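Geranylgeranyl pyrophosphate synthetase (Pyrococcus horikoshii, PDB 1WY0) probably builds geranylgeranyl diphosphate by adding isopentenyl diphosphate units to a growing allylic diphosphate chain, as in other all-helical trans-prenyltransferases. Local coordinates at residues A[38-43]-A[103-108]; A[90-93]-A[99-102]; A[5-10]-A[327-332]; A[48-53]-A[77-82]. One frame throughout, in Å; residues are numbered along the deposited sequence.

Contact 1 of 4, residues A[38-43]-A[103-108]; sequences ARHYPL and RIWGVN
His40, Trp105 and Ile104 make this surface contact, in which an imidazole carried by helix 32-40 meets two apolar side chains from the last turn of helix 101-105. Trp105 presents the outer edge of its six-membered ring to the face of His40, an offset edge-to-face pair with ring centroids 5.3 Å apart and planes at 73°. The indole also reaches the root of the imidazole, with Trp105 CZ3 lying 3.6 Å from His40 CB. CG of His40 stands anti to the backbone N (chi1 -170°), which swings the ring out to this meeting point. Ile104 adds a CH-pi contact: its terminal CD1 sits over a face of the imidazole, 4.0 Å from the ring centroid and 3.8 Å from His40 CE1. The other branch, Ile104 CG2, rests 3.6 Å above the plane of the Trp105 ring, over its centre, so one isoleucine serves both rings. No hydrogen bond joins the two segments. The polar tip of His40 is instead used by Pro99, whose O accepts from NE2. That bond implies a proton on NE2 and fixes the rotation of the imidazole, while dispersion and ring electrostatics act on the face shared by Ile104 and Trp105.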
loop_
_atom_site.group_PDB
_atom_site.type_symbol
_atom_site.label_atom_id
_atom_site.label_comp_id
_atom_site.label_asym_id
_atom_site.label_seq_id
_atom_site.Cartn_x
_atom_site.Cartn_y
_atom_site.Cartn_z
ATOM N N ALA A 38 -10.249 -8.360 1.871
ATOM C CA ALA A 38 -9.098 -8.613 1.001
ATOM C C ALA A 38 -9.347 -9.758 0.008
ATOM O O ALA A 38 -8.898 -9.710 -1.141
ATOM C CB ALA A 38 -7.870 -8.932 1.845
ATOM N N ARG A 39 -10.051 -10.790 0.460
ATOM C CA ARG A 39 -10.368 -11.942 -0.378
ATOM C C ARG A 39 -11.481 -11.683 -1.387
ATOM O O ARG A 39 -11.585 -12.384 -2.387
ATOM C CB ARG A 39 -10.781 -13.134 0.498
ATOM C CG ARG A 39 -9.621 -13.936 1.069
ATOM C CD ARG A 39 -10.054 -14.726 2.312
ATOM N NE ARG A 39 -11.094 -15.708 2.020
ATOM C CZ ARG A 39 -10.862 -16.980 1.710
ATOM N NH1 ARG A 39 -9.622 -17.438 1.656
ATOM N NH2 ARG A 39 -11.876 -17.790 1.435
ATOM N N HIS A 40 -12.310 -10.676 -1.132
ATOM C CA HIS A 40 -13.439 -10.388 -2.007
ATOM C C HIS A 40 -13.155 -10.353 -3.517
ATOM O O HIS A 40 -13.798 -11.073 -4.288
ATOM C CB HIS A 40 -14.120 -9.084 -1.574
ATOM C CG HIS A 40 -15.424 -8.834 -2.270
ATOM N ND1 HIS A 40 -16.519 -9.656 -2.114
ATOM C CD2 HIS A 40 -15.799 -7.876 -3.150
ATOM C CE1 HIS A 40 -17.509 -9.219 -2.870
ATOM N NE2 HIS A 40 -17.099 -8.139 -3.509
ATOM N N TYR A 41 -12.213 -9.529 -3.968
ATOM C CA TYR A 41 -11.962 -9.501 -5.410
ATOM C C TYR A 41 -11.295 -10.773 -5.925
ATOM O O TYR A 41 -11.672 -11.286 -6.974
ATOM C CB TYR A 41 -11.154 -8.263 -5.807
ATOM C CG TYR A 41 -11.972 -6.982 -5.809
ATOM C CD1 TYR A 41 -13.363 -7.014 -5.677
ATOM C CD2 TYR A 41 -11.354 -5.743 -5.949
ATOM C CE1 TYR A 41 -14.112 -5.846 -5.682
ATOM C CE2 TYR A 41 -12.090 -4.570 -5.957
ATOM C CZ TYR A 41 -13.466 -4.621 -5.823
ATOM O OH TYR A 41 -14.189 -3.443 -5.828
ATOM N N PRO A 42 -10.290 -11.297 -5.200
ATOM C CA PRO A 42 -9.617 -12.523 -5.633
ATOM C C PRO A 42 -10.605 -13.689 -5.793
ATOM O O PRO A 42 -10.428 -14.546 -6.658
ATOM C CB PRO A 42 -8.609 -12.764 -4.515
ATOM C CG PRO A 42 -8.206 -11.368 -4.162
ATOM C CD PRO A 42 -9.539 -10.655 -4.108
ATOM N N LEU A 43 -11.639 -13.707 -4.952
ATOM C CA LEU A 43 -12.690 -14.725 -4.928
ATOM C C LEU A 43 -13.704 -14.544 -6.065
ATOM O O LEU A 43 -14.517 -15.407 -6.366
ATOM C CB LEU A 43 -13.421 -14.632 -3.578
ATOM C CG LEU A 43 -12.832 -15.532 -2.492
ATOM C CD1 LEU A 43 -13.643 -15.453 -1.196
ATOM C CD2 LEU A 43 -12.806 -17.010 -2.888
ATOM N N ARG A 103 -17.940 -0.376 -0.671
ATOM C CA ARG A 103 -19.367 -0.269 -0.396
ATOM C C ARG A 103 -19.826 -1.292 0.632
ATOM O O ARG A 103 -20.719 -1.013 1.433
ATOM C CB ARG A 103 -20.179 -0.441 -1.678
ATOM C CG ARG A 103 -20.035 0.698 -2.673
ATOM C CD ARG A 103 -21.081 0.559 -3.757
ATOM N NE ARG A 103 -22.418 0.465 -3.173
ATOM C CZ ARG A 103 -23.405 -0.265 -3.682
ATOM N NH1 ARG A 103 -23.212 -0.969 -4.792
ATOM N NH2 ARG A 103 -24.582 -0.298 -3.069
ATOM N N ILE A 104 -19.219 -2.476 0.616
ATOM C CA ILE A 104 -19.579 -3.529 1.559
ATOM C C ILE A 104 -18.982 -3.343 2.950
ATOM O O ILE A 104 -19.679 -3.489 3.960
ATOM C CB ILE A 104 -19.109 -4.913 1.077
ATOM C CG1 ILE A 104 -19.750 -5.269 -0.265
ATOM C CG2 ILE A 104 -19.465 -5.967 2.112
ATOM C CD1 ILE A 104 -19.285 -6.628 -0.794
ATOM N N TRP A 105 -17.688 -3.040 3.006
ATOM C CA TRP A 105 -16.990 -2.883 4.276
ATOM C C TRP A 105 -16.661 -1.436 4.641
ATOM O O TRP A 105 -16.176 -1.156 5.733
ATOM C CB TRP A 105 -15.714 -3.735 4.249
ATOM C CG TRP A 105 -15.999 -5.210 4.272
ATOM C CD1 TRP A 105 -16.388 -5.952 5.358
ATOM C CD2 TRP A 105 -15.983 -6.118 3.156
ATOM N NE1 TRP A 105 -16.616 -7.258 4.986
ATOM C CE2 TRP A 105 -16.375 -7.390 3.645
ATOM C CE3 TRP A 105 -15.677 -5.981 1.795
ATOM C CZ2 TRP A 105 -16.471 -8.519 2.817
ATOM C CZ3 TRP A 105 -15.773 -7.103 0.973
ATOM C CH2 TRP A 105 -16.167 -8.357 1.490
ATOM N N GLY A 106 -16.942 -0.510 3.738
ATOM C CA GLY A 106 -16.651 0.883 4.025
ATOM C C GLY A 106 -15.314 1.270 3.429
ATOM O O GLY A 106 -14.501 0.408 3.109
ATOM N N VAL A 107 -15.089 2.565 3.289
ATOM C CA VAL A 107 -13.864 3.091 2.708
ATOM C C VAL A 107 -12.602 2.781 3.520
ATOM O O VAL A 107 -11.581 2.385 2.957
ATOM C CB VAL A 107 -14.013 4.621 2.502
ATOM C CG1 VAL A 107 -12.690 5.250 2.119
ATOM C CG2 VAL A 107 -15.054 4.876 1.426
ATOM N N ASN A 108 -12.677 2.942 4.837
ATOM C CA ASN A 108 -11.525 2.685 5.698
ATOM C C ASN A 108 -11.053 1.238 5.633
ATOM O O ASN A 108 -9.864 0.985 5.465
ATOM C CB ASN A 108 -11.847 3.063 7.151
ATOM C CG ASN A 108 -12.100 4.566 7.329
ATOM O OD1 ASN A 108 -11.846 5.367 6.428
ATOM N ND2 ASN A 108 -12.592 4.947 8.497
#

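Contact 2 of 4, residues A[90-93]-A[99-102]; sequences DMDE and PTVH
Thr100 brings its side chain up against two successive backbone carbonyls, those of Asp92 and Glu93, closing the loop that follows the first aspartate-rich motif of the polyprenyl synthetases, to which Asp87 and Asp90 belong by sequence. From CB, which is 3.6 Å from Glu93 O, the side chain forks. The hydroxyl branch, OG1, lies 2.9 Å from Asp92 O and 2.9 Å from Glu93 O, with a single proton to offer the pair; chi1 of 46° sets it between the backbone N and the carbonyl carbon. The methyl branch, CG2, packs beside the same carbonyls, within 3.8 Å of Asp92 OD2. Below CB, the backbone N of Thr100 donates to Glu93 O at 3.1 Å with an N-H...O angle of 150°, the donor tilted 21° from the carbonyl plane. His102 approaches from the first turn of helix 101-105: its CE1 is 3.1 Å from Asp92 O, which lies at the imidazole edge near the ring plane, while Thr100 OG1 sits above one ring face toward the rim. Although Thr100 occupies the N-cap position, its side chain makes no capping bond. The closure thus hydrogen-bonds to main-chain carbonyls, not to the Asp92 or Glu93 carboxylates.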
loop_
_atom_site.group_PDB
_atom_site.type_symbol
_atom_site.label_atom_id
_atom_site.label_comp_id
_atom_site.label_asym_id
_atom_site.label_seq_id
_atom_site.Cartn_x
_atom_site.Cartn_y
_atom_site.Cartn_z
ATOM N N ASP A 90 -12.606 5.987 -8.020
ATOM C CA ASP A 90 -13.514 6.091 -9.156
ATOM C C ASP A 90 -14.978 6.072 -8.723
ATOM O O ASP A 90 -15.872 6.305 -9.537
ATOM C CB ASP A 90 -13.255 4.934 -10.137
ATOM C CG ASP A 90 -11.980 5.127 -10.962
ATOM O OD1 ASP A 90 -11.045 5.808 -10.485
ATOM O OD2 ASP A 90 -11.903 4.583 -12.087
ATOM N N MET A 91 -15.224 5.799 -7.448
ATOM C CA MET A 91 -16.590 5.727 -6.949
ATOM C C MET A 91 -17.339 4.593 -7.669
ATOM O O MET A 91 -18.535 4.691 -7.939
ATOM C CB MET A 91 -17.306 7.063 -7.174
ATOM C CG MET A 91 -16.665 8.235 -6.431
ATOM S SD MET A 91 -17.533 9.824 -6.621
ATOM C CE MET A 91 -18.736 9.719 -5.234
ATOM N N ASP A 92 -16.620 3.515 -7.971
ATOM C CA ASP A 92 -17.178 2.362 -8.658
ATOM C C ASP A 92 -18.188 1.641 -7.769
ATOM O O ASP A 92 -17.907 1.245 -6.644
ATOM C CB ASP A 92 -16.027 1.412 -9.007
ATOM C CG ASP A 92 -16.462 0.446 -10.103
ATOM O OD1 ASP A 92 -17.253 0.858 -10.950
ATOM O OD2 ASP A 92 -15.979 -0.683 -10.123
ATOM N N GLU A 93 -19.419 1.519 -8.290
ATOM C CA GLU A 93 -20.453 0.875 -7.496
ATOM C C GLU A 93 -20.220 -0.635 -7.357
ATOM O O GLU A 93 -20.145 -1.180 -6.265
ATOM C CB GLU A 93 -21.808 1.158 -8.145
ATOM C CG GLU A 93 -22.859 1.605 -7.126
ATOM C CD GLU A 93 -22.728 3.092 -6.863
ATOM O OE1 GLU A 93 -23.647 3.669 -6.302
ATOM O OE2 GLU A 93 -21.683 3.652 -7.187
ATOM N N PRO A 99 -21.177 -5.955 -5.373
ATOM C CA PRO A 99 -20.757 -4.679 -4.797
ATOM C C PRO A 99 -19.232 -4.600 -4.628
ATOM O O PRO A 99 -18.550 -5.604 -4.484
ATOM C CB PRO A 99 -21.433 -4.552 -3.433
ATOM C CG PRO A 99 -22.594 -5.547 -3.395
ATOM C CD PRO A 99 -22.112 -6.624 -4.473
ATOM N N THR A 100 -18.693 -3.363 -4.691
ATOM C CA THR A 100 -17.256 -3.187 -4.492
ATOM C C THR A 100 -16.869 -3.300 -3.007
ATOM O O THR A 100 -17.695 -3.243 -2.107
ATOM C CB THR A 100 -16.839 -1.820 -5.042
ATOM O OG1 THR A 100 -17.760 -0.824 -4.598
ATOM C CG2 THR A 100 -16.836 -1.853 -6.572
ATOM N N VAL A 101 -15.558 -3.505 -2.779
ATOM C CA VAL A 101 -15.092 -3.695 -1.408
ATOM C C VAL A 101 -15.481 -2.516 -0.516
ATOM O O VAL A 101 -15.980 -2.671 0.590
ATOM C CB VAL A 101 -13.575 -3.841 -1.440
ATOM C CG1 VAL A 101 -13.030 -3.908 -0.015
ATOM C CG2 VAL A 101 -13.192 -5.107 -2.187
ATOM N N HIS A 102 -15.264 -1.284 -0.957
ATOM C CA HIS A 102 -15.569 -0.137 -0.105
ATOM C C HIS A 102 -17.056 0.023 0.235
ATOM O O HIS A 102 -17.400 0.482 1.322
ATOM C CB HIS A 102 -14.995 1.146 -0.722
ATOM C CG HIS A 102 -15.726 1.626 -1.937
ATOM N ND1 HIS A 102 -15.327 1.311 -3.221
ATOM C CD2 HIS A 102 -16.853 2.364 -2.063
ATOM C CE1 HIS A 102 -16.180 1.830 -4.085
ATOM N NE2 HIS A 102 -17.115 2.475 -3.407
#

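Contact 3 of 4, residues A[5-10]-A[327-332]; sequences EELFAR and RMDLEL
Helices 5-10 and 327-332 pass 10.7 Å apart at an angle of 116° between their N-to-C directions, and the nearest CA atoms belong to Leu7 and Asp329. Across this fairly wide gap the main polar link is a salt bridge. Arg10 NE donates to Asp329 OD2 at 2.7 Å, with an N-H...O angle of 154°. The oxygen lies close to the guanidinium plane, at its edge, but the donor comes in from above the carboxylate plane, 41° out of it. A second, weak bond runs from Arg10 NH2 to the same OD2 at 3.3 Å, so both N-H groups converge on one oxygen. Bends at chi2 and chi3 of Arg10 turn its head toward the acid, and the two side chains meet at about a right angle. The other carboxylate oxygen, Asp329 OD1, is 3.5 Å from Leu7 CD1. The other methyl of Leu7, CD2, lies alongside Leu332, 3.8 Å from its CB. Asp329 is buried, and the arginine beside it probably favours its ionised form. The contact joins the first helix of the chain, 3-25, to the last, 325-336, a union extended by Phe8 and Phe336 meeting edge to face. Arg10 also packs on Phe52 and Thr56 of helix 49-57, while Leu330 turns to Leu203 and Trp206 of helix 197-224.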
loop_
_atom_site.group_PDB
_atom_site.type_symbol
_atom_site.label_atom_id
_atom_site.label_comp_id
_atom_site.label_asym_id
_atom_site.label_seq_id
_atom_site.Cartn_x
_atom_site.Cartn_y
_atom_site.Cartn_z
ATOM N N GLU A 5 -10.715 -21.383 -27.130
ATOM C CA GLU A 5 -11.331 -22.239 -26.125
ATOM C C GLU A 5 -10.279 -23.086 -25.408
ATOM O O GLU A 5 -10.358 -23.364 -24.218
ATOM C CB GLU A 5 -12.334 -23.151 -26.831
ATOM C CG GLU A 5 -13.680 -22.464 -27.068
ATOM C CD GLU A 5 -13.466 -20.974 -27.203
ATOM O OE1 GLU A 5 -13.327 -20.500 -28.322
ATOM O OE2 GLU A 5 -13.444 -20.293 -26.179
ATOM N N GLU A 6 -9.285 -23.537 -26.196
ATOM C CA GLU A 6 -8.200 -24.316 -25.612
ATOM C C GLU A 6 -7.217 -23.420 -24.858
ATOM O O GLU A 6 -6.664 -23.787 -23.830
ATOM C CB GLU A 6 -7.476 -25.046 -26.744
ATOM C CG GLU A 6 -6.585 -26.178 -26.231
ATOM C CD GLU A 6 -6.422 -27.217 -27.317
ATOM O OE1 GLU A 6 -5.408 -27.196 -28.002
ATOM O OE2 GLU A 6 -7.318 -28.044 -27.472
ATOM N N LEU A 7 -6.992 -22.214 -25.380
ATOM C CA LEU A 7 -6.099 -21.261 -24.727
ATOM C C LEU A 7 -6.673 -20.966 -23.351
ATOM O O LEU A 7 -5.954 -20.982 -22.355
ATOM C CB LEU A 7 -6.002 -19.965 -25.531
ATOM C CG LEU A 7 -5.357 -18.778 -24.801
ATOM C CD1 LEU A 7 -3.961 -19.145 -24.316
ATOM C CD2 LEU A 7 -5.305 -17.587 -25.733
ATOM N N PHE A 8 -7.977 -20.707 -23.297
ATOM C CA PHE A 8 -8.637 -20.431 -22.026
ATOM C C PHE A 8 -8.622 -21.677 -21.159
ATOM O O PHE A 8 -8.766 -21.600 -19.939
ATOM C CB PHE A 8 -10.077 -19.975 -22.254
ATOM C CG PHE A 8 -10.186 -18.627 -22.899
ATOM C CD1 PHE A 8 -9.259 -17.626 -22.604
ATOM C CD2 PHE A 8 -11.224 -18.342 -23.781
ATOM C CE1 PHE A 8 -9.365 -16.367 -23.176
ATOM C CE2 PHE A 8 -11.339 -17.082 -24.359
ATOM C CZ PHE A 8 -10.405 -16.094 -24.053
ATOM N N ALA A 9 -8.446 -22.825 -21.802
ATOM C CA ALA A 9 -8.390 -24.091 -21.091
ATOM C C ALA A 9 -7.050 -24.157 -20.368
ATOM O O ALA A 9 -6.958 -24.653 -19.246
ATOM C CB ALA A 9 -8.522 -25.249 -22.076
ATOM N N ARG A 10 -6.013 -23.654 -21.027
ATOM C CA ARG A 10 -4.687 -23.613 -20.456
ATOM C C ARG A 10 -4.640 -22.571 -19.357
ATOM O O ARG A 10 -4.202 -22.826 -18.243
ATOM C CB ARG A 10 -3.699 -23.246 -21.564
ATOM C CG ARG A 10 -3.481 -24.393 -22.550
ATOM C CD ARG A 10 -1.993 -24.677 -22.790
ATOM N NE ARG A 10 -1.183 -23.490 -22.504
ATOM C CZ ARG A 10 -0.617 -23.409 -21.286
ATOM N NH1 ARG A 10 -0.804 -24.372 -20.401
ATOM N NH2 ARG A 10 0.161 -22.366 -20.987
ATOM N N ARG A 327 5.097 -19.514 -26.521
ATOM C CA ARG A 327 5.067 -18.369 -27.416
ATOM C C ARG A 327 3.744 -18.334 -28.160
ATOM O O ARG A 327 3.211 -17.264 -28.451
ATOM C CB ARG A 327 6.211 -18.421 -28.428
ATOM C CG ARG A 327 6.232 -17.193 -29.319
ATOM C CD ARG A 327 6.344 -17.527 -30.796
ATOM N NE ARG A 327 7.732 -17.550 -31.241
ATOM C CZ ARG A 327 8.109 -17.573 -32.515
ATOM N NH1 ARG A 327 7.199 -17.577 -33.481
ATOM N NH2 ARG A 327 9.399 -17.581 -32.822
ATOM N N MET A 328 3.219 -19.515 -28.462
ATOM C CA MET A 328 1.951 -19.626 -29.169
ATOM C C MET A 328 0.835 -18.953 -28.368
ATOM O O MET A 328 0.124 -18.081 -28.875
ATOM C CB MET A 328 1.617 -21.103 -29.406
ATOM C CG MET A 328 0.318 -21.334 -30.153
ATOM S SD MET A 328 0.271 -20.396 -31.685
ATOM C CE MET A 328 0.963 -21.606 -32.851
ATOM N N ASP A 329 0.690 -19.354 -27.111
ATOM C CA ASP A 329 -0.344 -18.780 -26.264
ATOM C C ASP A 329 -0.191 -17.268 -26.114
ATOM O O ASP A 329 -1.179 -16.536 -26.132
ATOM C CB ASP A 329 -0.341 -19.453 -24.892
ATOM C CG ASP A 329 -0.697 -20.927 -24.966
ATOM O OD1 ASP A 329 -1.611 -21.287 -25.741
ATOM O OD2 ASP A 329 -0.074 -21.728 -24.242
ATOM N N LEU A 330 1.046 -16.799 -25.974
ATOM C CA LEU A 330 1.297 -15.372 -25.834
ATOM C C LEU A 330 0.896 -14.632 -27.097
ATOM O O LEU A 330 0.545 -13.455 -27.050
ATOM C CB LEU A 330 2.774 -15.102 -25.531
ATOM C CG LEU A 330 3.337 -15.577 -24.186
ATOM C CD1 LEU A 330 4.777 -15.101 -24.049
ATOM C CD2 LEU A 330 2.491 -15.034 -23.039
ATOM N N GLU A 331 0.959 -15.313 -28.235
ATOM C CA GLU A 331 0.573 -14.681 -29.488
ATOM C C GLU A 331 -0.938 -14.724 -29.618
ATOM O O GLU A 331 -1.561 -13.763 -30.069
ATOM C CB GLU A 331 1.212 -15.386 -30.682
ATOM C CG GLU A 331 2.615 -14.900 -31.006
ATOM C CD GLU A 331 3.166 -15.518 -32.279
ATOM O OE1 GLU A 331 2.661 -16.585 -32.692
ATOM O OE2 GLU A 331 4.107 -14.935 -32.860
ATOM N N LEU A 332 -1.526 -15.845 -29.225
ATOM C CA LEU A 332 -2.970 -15.981 -29.296
ATOM C C LEU A 332 -3.652 -14.987 -28.352
ATOM O O LEU A 332 -4.585 -14.291 -28.747
ATOM C CB LEU A 332 -3.393 -17.414 -28.955
ATOM C CG LEU A 332 -3.176 -18.462 -30.053
ATOM C CD1 LEU A 332 -3.765 -19.807 -29.629
ATOM C CD2 LEU A 332 -3.845 -17.987 -31.334
#

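Contact 4 of 4, residues A[48-53]-A[77-82]; sequences RVRPFV and LIHNYS
The guanidinium of Arg50 lies flat on the imidazole of His79, the two groups 3.7 Å apart at their centres and with planes only 10° from parallel. In this all-helical isoprenoid synthase fold, Arg50 belongs to the GGKRxRP sequence motif, and the equivalents of Arg50 and His79 in relatives help bind the diphosphate of isopentenyl diphosphate. The pair is therefore consistent with a pocket wall built for an anion. The two flat groups are slightly offset: Arg50 CZ is 3.5 Å from His79 ND1, which sits over the middle of the guanidinium, while Arg50 NH1 stands 3.5 Å above the centre of the imidazole. An extended chain from CG to NE carries the arginine head across from the first turn of helix 49-57. From helix 69-90, His79 directs its ring to meet it with CG anti to the backbone N (chi1 168°). Nearer the root of the stack, Arg50 CD touches His79 CB at 3.9 Å. Helix 167-193 flanks the pair, with Ser185 against Arg50 and Leu181 against His79, and Tyr81, two residues along from His79, belongs to a mercury site in this crystal. Arg48 NH2 is held by Asp19 OD1 and Pro42 O, and Arg48 NH1 ends 4.2 Å from Asn80 ND2, the former in a salt bridge with Glu76 OE2 and the latter hydrogen-bonded to Glu76 O.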
loop_
_atom_site.group_PDB
_atom_site.type_symbol
_atom_site.label_atom_id
_atom_site.label_comp_id
_atom_site.label_asym_id
_atom_site.label_seq_id
_atom_site.Cartn_x
_atom_site.Cartn_y
_atom_site.Cartn_z
ATOM N N ARG A 48 -6.927 -14.437 -14.008
ATOM C CA ARG A 48 -5.494 -14.483 -13.739
ATOM C C ARG A 48 -4.638 -14.357 -14.995
ATOM O O ARG A 48 -3.637 -15.057 -15.138
ATOM C CB ARG A 48 -5.118 -15.787 -13.021
ATOM C CG ARG A 48 -6.088 -16.255 -11.943
ATOM C CD ARG A 48 -6.339 -15.205 -10.864
ATOM N NE ARG A 48 -7.131 -15.768 -9.769
ATOM C CZ ARG A 48 -7.882 -15.056 -8.935
ATOM N NH1 ARG A 48 -7.954 -13.737 -9.060
ATOM N NH2 ARG A 48 -8.567 -15.665 -7.981
ATOM N N VAL A 49 -5.018 -13.461 -15.896
ATOM C CA VAL A 49 -4.269 -13.254 -17.128
ATOM C C VAL A 49 -2.834 -12.806 -16.869
ATOM O O VAL A 49 -1.910 -13.253 -17.548
ATOM C CB VAL A 49 -4.954 -12.207 -18.025
ATOM C CG1 VAL A 49 -4.032 -11.809 -19.163
ATOM C CG2 VAL A 49 -6.250 -12.778 -18.583
ATOM N N ARG A 50 -2.645 -11.914 -15.900
ATOM C CA ARG A 50 -1.309 -11.426 -15.587
ATOM C C ARG A 50 -0.408 -12.556 -15.113
ATOM O O ARG A 50 0.695 -12.722 -15.622
ATOM C CB ARG A 50 -1.389 -10.303 -14.549
ATOM C CG ARG A 50 -1.951 -9.035 -15.162
ATOM C CD ARG A 50 -2.213 -7.919 -14.165
ATOM N NE ARG A 50 -2.883 -6.813 -14.841
ATOM C CZ ARG A 50 -4.119 -6.869 -15.327
ATOM N NH1 ARG A 50 -4.839 -7.974 -15.203
ATOM N NH2 ARG A 50 -4.625 -5.826 -15.966
ATOM N N PRO A 51 -0.862 -13.349 -14.131
ATOM C CA PRO A 51 -0.034 -14.456 -13.649
ATOM C C PRO A 51 0.249 -15.427 -14.800
ATOM O O PRO A 51 1.346 -15.972 -14.914
ATOM C CB PRO A 51 -0.902 -15.089 -12.564
ATOM C CG PRO A 51 -1.720 -13.950 -12.065
ATOM C CD PRO A 51 -2.095 -13.231 -13.333
ATOM N N PHE A 52 -0.750 -15.638 -15.652
ATOM C CA PHE A 52 -0.598 -16.526 -16.800
ATOM C C PHE A 52 0.548 -16.044 -17.678
ATOM O O PHE A 52 1.323 -16.841 -18.197
ATOM C CB PHE A 52 -1.885 -16.567 -17.636
ATOM C CG PHE A 52 -1.824 -17.529 -18.798
ATOM C CD1 PHE A 52 -1.835 -18.903 -18.586
ATOM C CD2 PHE A 52 -1.741 -17.058 -20.103
ATOM C CE1 PHE A 52 -1.768 -19.791 -19.656
ATOM C CE2 PHE A 52 -1.673 -17.939 -21.183
ATOM C CZ PHE A 52 -1.687 -19.310 -20.957
ATOM N N VAL A 53 0.659 -14.733 -17.843
ATOM C CA VAL A 53 1.720 -14.180 -18.661
ATOM C C VAL A 53 3.058 -14.457 -18.002
ATOM O O VAL A 53 4.065 -14.673 -18.680
ATOM C CB VAL A 53 1.517 -12.671 -18.860
ATOM C CG1 VAL A 53 2.732 -12.044 -19.537
ATOM C CG2 VAL A 53 0.279 -12.451 -19.702
ATOM N N LEU A 77 -1.666 -10.177 -6.819
ATOM C CA LEU A 77 -2.037 -9.529 -5.566
ATOM C C LEU A 77 -1.931 -8.015 -5.758
ATOM O O LEU A 77 -2.772 -7.254 -5.286
ATOM C CB LEU A 77 -1.117 -9.993 -4.428
ATOM C CG LEU A 77 -1.397 -11.432 -3.990
ATOM C CD1 LEU A 77 -0.438 -11.863 -2.873
ATOM C CD2 LEU A 77 -2.854 -11.525 -3.525
ATOM N N ILE A 78 -0.902 -7.583 -6.471
ATOM C CA ILE A 78 -0.718 -6.163 -6.723
ATOM C C ILE A 78 -1.863 -5.654 -7.577
ATOM O O ILE A 78 -2.422 -4.599 -7.300
ATOM C CB ILE A 78 0.624 -5.881 -7.427
ATOM C CG1 ILE A 78 1.753 -5.919 -6.397
ATOM C CG2 ILE A 78 0.576 -4.505 -8.117
ATOM C CD1 ILE A 78 3.119 -5.559 -6.932
ATOM N N HIS A 79 -2.218 -6.406 -8.609
ATOM C CA HIS A 79 -3.319 -6.020 -9.484
ATOM C C HIS A 79 -4.605 -5.874 -8.662
ATOM O O HIS A 79 -5.371 -4.926 -8.853
ATOM C CB HIS A 79 -3.533 -7.076 -10.584
ATOM C CG HIS A 79 -4.809 -6.903 -11.359
ATOM N ND1 HIS A 79 -5.055 -5.811 -12.165
ATOM C CD2 HIS A 79 -5.911 -7.686 -11.446
ATOM C CE1 HIS A 79 -6.251 -5.928 -12.713
ATOM N NE2 HIS A 79 -6.793 -7.058 -12.292
ATOM N N ASN A 80 -4.842 -6.818 -7.759
ATOM C CA ASN A 80 -6.050 -6.779 -6.944
ATOM C C ASN A 80 -6.089 -5.603 -5.984
ATOM O O ASN A 80 -7.130 -4.982 -5.809
ATOM C CB ASN A 80 -6.228 -8.101 -6.188
ATOM C CG ASN A 80 -6.994 -9.123 -6.999
ATOM O OD1 ASN A 80 -8.169 -8.930 -7.306
ATOM N ND2 ASN A 80 -6.326 -10.209 -7.370
ATOM N N TYR A 81 -4.964 -5.288 -5.360
ATOM C CA TYR A 81 -4.939 -4.148 -4.454
ATOM C C TYR A 81 -5.224 -2.852 -5.223
ATOM O O TYR A 81 -5.839 -1.927 -4.677
ATOM C CB TYR A 81 -3.578 -4.056 -3.743
ATOM C CG TYR A 81 -2.802 -2.785 -4.011
ATOM C CD1 TYR A 81 -1.817 -2.740 -4.998
ATOM C CD2 TYR A 81 -3.020 -1.636 -3.247
ATOM C CE1 TYR A 81 -1.064 -1.591 -5.213
ATOM C CE2 TYR A 81 -2.272 -0.474 -3.459
ATOM C CZ TYR A 81 -1.294 -0.460 -4.438
ATOM O OH TYR A 81 -0.516 0.664 -4.611
ATOM N N SER A 82 -4.777 -2.774 -6.480
ATOM C CA SER A 82 -5.021 -1.562 -7.251
ATOM C C SER A 82 -6.506 -1.396 -7.583
ATOM O O SER A 82 -7.020 -0.300 -7.759
ATOM C CB SER A 82 -4.206 -1.644 -8.543
ATOM O OG SER A 82 -4.852 -2.536 -9.453
#

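Contacts 3 and 4 are both partly buried, contact 4 nearest the chain's centre at about 8 Å between centres; contacts 1 and 2 are at the surface. The last two share helix 101-105 and meet where His40 NE2 reaches Pro99 O, yet one is aromatic and apolar packing and the other rests on backbone carbonyls. Contact 1 touches contact 4 through Pro42 O and Arg48 NH2. Contacts 3 and 4 adjoin at Phe52, whose ring packs on Arg10 and Leu7. Arginine works differently in these two: paired with a carboxylate in contact 3, laid flat on an imidazole in contact 4. Contacts 2 and 3 lie on opposite sides of the chain's centre.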